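Local coordinates for protein putative NADPH:quinone reductase (Bacillus thuringiensis, PDB 3GMS) that probably reduces quinones with NADPH, as a putative quinone oxidoreductase of the zinc-binding dehydrogenase family, although its function has not been established, at residues Phe284-Leu287 against Ile288-Glu292. Residues are numbered along the deposited sequence; the frame is centred on the assembly and turned at random. Where two conformers were deposited one is given.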
ATOM      1  N   PHE A 284       5.578 -12.907   1.685  1.00 22.75           N
ATOM      2  CA  PHE A 284       4.331 -13.040   0.911  1.00 22.87           C
ATOM      3  C   PHE A 284       3.630 -14.354   1.234  1.00 23.64           C
ATOM      4  O   PHE A 284       2.400 -14.396   1.336  1.00 23.99           O
ATOM      5  CB  PHE A 284       4.564 -12.917  -0.583  1.00 22.63           C
ATOM      6  CG  PHE A 284       4.478 -11.508  -1.077  1.00 22.88           C
ATOM      7  CD1 PHE A 284       5.607 -10.749  -1.183  1.00 21.56           C
ATOM      8  CD2 PHE A 284       3.229 -10.937  -1.364  1.00 23.53           C
ATOM      9  CE1 PHE A 284       5.519  -9.400  -1.640  1.00 22.14           C
ATOM     10  CE2 PHE A 284       3.121  -9.619  -1.833  1.00 22.74           C
ATOM     11  CZ  PHE A 284       4.283  -8.854  -1.960  1.00 21.69           C
ATOM     12  N   ARG A 285       4.399 -15.424   1.444  1.00 23.23           N
ATOM     13  CA  ARG A 285       3.742 -16.708   1.758  1.00 24.87           C
ATOM     14  C   ARG A 285       2.946 -16.592   3.020  1.00 25.33           C
ATOM     15  O   ARG A 285       1.878 -17.188   3.144  1.00 26.59           O
ATOM     16  CB  ARG A 285       4.761 -17.863   1.822  1.00 23.55           C
ATOM     17  CG  ARG A 285       5.031 -18.426   0.458  1.00 27.97           C
ATOM     18  CD  ARG A 285       5.815 -19.759   0.520  1.00 31.25           C
ATOM     19  NE  ARG A 285       7.218 -19.466   0.758  1.00 40.34           N
ATOM     20  CZ  ARG A 285       8.079 -19.080  -0.189  1.00 42.50           C
ATOM     21  NH1 ARG A 285       7.703 -18.969  -1.465  1.00 44.33           N
ATOM     22  NH2 ARG A 285       9.329 -18.819   0.139  1.00 44.22           N
ATOM     23  N   HIS A 286       3.452 -15.774   3.939  1.00 25.78           N
ATOM     24  CA  HIS A 286       2.794 -15.516   5.173  1.00 25.99           C
ATOM     25  C   HIS A 286       1.508 -14.720   5.069  1.00 25.29           C
ATOM     26  O   HIS A 286       0.497 -15.085   5.698  1.00 25.76           O
ATOM     27  CB  HIS A 286       3.720 -14.859   6.212  1.00 27.16           C
ATOM     28  CG  HIS A 286       3.095 -14.825   7.565  1.00 33.09           C
ATOM     29  ND1 HIS A 286       2.848 -15.970   8.295  1.00 37.26           N
ATOM     30  CD2 HIS A 286       2.536 -13.809   8.266  1.00 37.24           C
ATOM     31  CE1 HIS A 286       2.235 -15.652   9.420  1.00 38.03           C
ATOM     32  NE2 HIS A 286       2.033 -14.348   9.426  1.00 39.26           N
ATOM     33  N   LEU A 287       1.545 -13.641   4.294  1.00 23.88           N
ATOM     34  CA  LEU A 287       0.336 -12.838   4.065  1.00 23.12           C
ATOM     35  C   LEU A 287      -0.721 -13.700   3.376  1.00 23.06           C
ATOM     36  O   LEU A 287      -1.882 -13.644   3.753  1.00 23.38           O
ATOM     37  CB  LEU A 287       0.657 -11.628   3.174  1.00 23.76           C
ATOM     38  CG  LEU A 287       1.605 -10.571   3.756  1.00 24.80           C
ATOM     39  CD1 LEU A 287       2.019  -9.625   2.610  1.00 26.83           C
ATOM     40  CD2 LEU A 287       0.908  -9.804   4.813  1.00 25.68           C
ATOM     41  N   ILE A 288      -0.289 -14.518   2.408  1.00 22.12           N
ATOM     42  CA  ILE A 288      -1.217 -15.388   1.672  1.00 24.27           C
ATOM     43  C   ILE A 288      -1.911 -16.356   2.659  1.00 25.07           C
ATOM     44  O   ILE A 288      -3.128 -16.525   2.591  1.00 24.64           O
ATOM     45  CB  ILE A 288      -0.495 -16.121   0.539  1.00 24.04           C
ATOM     46  CG1 ILE A 288      -0.199 -15.128  -0.617  1.00 24.58           C
ATOM     47  CG2 ILE A 288      -1.286 -17.368   0.079  1.00 26.64           C
ATOM     48  CD1 ILE A 288       0.783 -15.701  -1.656  1.00 28.77           C
ATOM     49  N   ARG A 289      -1.151 -16.967   3.574  1.00 26.19           N
ATOM     50  CA  ARG A 289      -1.765 -17.807   4.620  0.50 26.66           C
ATOM     51  C   ARG A 289      -2.789 -17.046   5.456  1.00 26.79           C
ATOM     52  O   ARG A 289      -3.862 -17.579   5.737  1.00 26.86           O
ATOM     53  CB  ARG A 289      -0.729 -18.433   5.565  0.50 27.11           C
ATOM     54  CG  ARG A 289       0.382 -19.168   4.888  0.50 26.75           C
ATOM     55  CD  ARG A 289      -0.068 -20.136   3.836  0.50 30.03           C
ATOM     56  NE  ARG A 289       1.126 -20.814   3.334  0.50 29.79           N
ATOM     57  CZ  ARG A 289       1.834 -20.427   2.280  0.50 28.66           C
ATOM     58  NH1 ARG A 289       1.442 -19.397   1.534  0.50 20.74           N
ATOM     59  NH2 ARG A 289       2.923 -21.119   1.948  0.50 28.04           N
ATOM     60  N   LEU A 290      -2.470 -15.798   5.833  1.00 25.92           N
ATOM     61  CA  LEU A 290      -3.376 -14.958   6.632  1.00 26.95           C
ATOM     62  C   LEU A 290      -4.693 -14.665   5.888  1.00 27.52           C
ATOM     63  O   LEU A 290      -5.784 -14.689   6.487  1.00 29.03           O
ATOM     64  CB  LEU A 290      -2.721 -13.641   7.051  1.00 25.81           C
ATOM     65  CG  LEU A 290      -1.612 -13.739   8.114  1.00 27.39           C
ATOM     66  CD1 LEU A 290      -0.930 -12.394   8.318  1.00 26.81           C
ATOM     67  CD2 LEU A 290      -2.149 -14.334   9.437  1.00 28.94           C
ATOM     68  N   VAL A 291      -4.582 -14.433   4.590  1.00 27.16           N
ATOM     69  CA  VAL A 291      -5.773 -14.257   3.755  1.00 27.20           C
ATOM     70  C   VAL A 291      -6.553 -15.571   3.629  1.00 27.81           C
ATOM     71  O   VAL A 291      -7.772 -15.584   3.804  1.00 27.73           O
ATOM     72  CB  VAL A 291      -5.427 -13.689   2.369  1.00 28.01           C
ATOM     73  CG1 VAL A 291      -6.710 -13.575   1.475  1.00 28.67           C
ATOM     74  CG2 VAL A 291      -4.807 -12.306   2.524  1.00 27.89           C
ATOM     75  N   GLU A 292      -5.847 -16.666   3.353  1.00 28.05           N
ATOM     76  CA  GLU A 292      -6.505 -17.984   3.213  1.00 30.44           C
ATOM     77  C   GLU A 292      -7.276 -18.348   4.471  1.00 30.88           C
ATOM     78  O   GLU A 292      -8.396 -18.861   4.375  1.00 32.21           O
ATOM     79  CB  GLU A 292      -5.497 -19.065   2.935  1.00 30.18           C
ATOM     80  CG  GLU A 292      -5.067 -19.158   1.532  1.00 32.18           C
ATOM     81  CD  GLU A 292      -3.903 -20.106   1.366  1.00 36.57           C
ATOM     82  OE1 GLU A 292      -3.070 -20.227   2.303  1.00 40.87           O
ATOM     83  OE2 GLU A 292      -3.811 -20.712   0.292  1.00 37.57           O
TER
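Phe-284 to Leu-287 runs straight into Ile-288 to Glu-292 as the last two and a half turns of helix 277-292, and four successive i to i+4 backbone hydrogen bonds join them. Ile-288 N donates to Phe-284 O at 2.9 Å, and Arg-289, Leu-290 and Val-291 N donate likewise to Arg-285, His-286 and Leu-287 O. On the outer side of the helix Arg-289, in one of its two conformers, folds back over the preceding turn. A bend at chi2 (-49°) then returns its guanidinium to Arg-285 O, which lies over one face of the group; the 2.8 Å approach of NH1 to that oxygen is doubtful and too poorly angled for a hydrogen bond. In the same conformer its other terminal nitrogen, NH2, lies beside the aliphatic part of Arg-285, and the two guanidinium planes are 57° apart. Arg-285 NH2 turns back to a salt bridge with Glu-282, one turn earlier.

The helix belongs to a chain that pairs a GroES-like domain with a Rossmann-type nucleotide-binding domain, the architecture of medium-chain dehydrogenases, and its buried side packs on helix 127-139. There Phe-284 meets Leu-130, while Leu-287 and Leu-290 both touch Trp-133. The imidazole of His-286 stands out from the helix, and Leu-290, its CG beside its own backbone nitrogen (chi1 -71°), reaches back to it; CD1 meets the ring obliquely, 3.7 Å from His-286 NE2. The same imidazole also meets the ring of Trp-133. Ile-288 turns CG1 back to within 3.3 Å of Phe-284 O, a methylene packed beside a carbonyl already bonded to the isoleucine's own N-H.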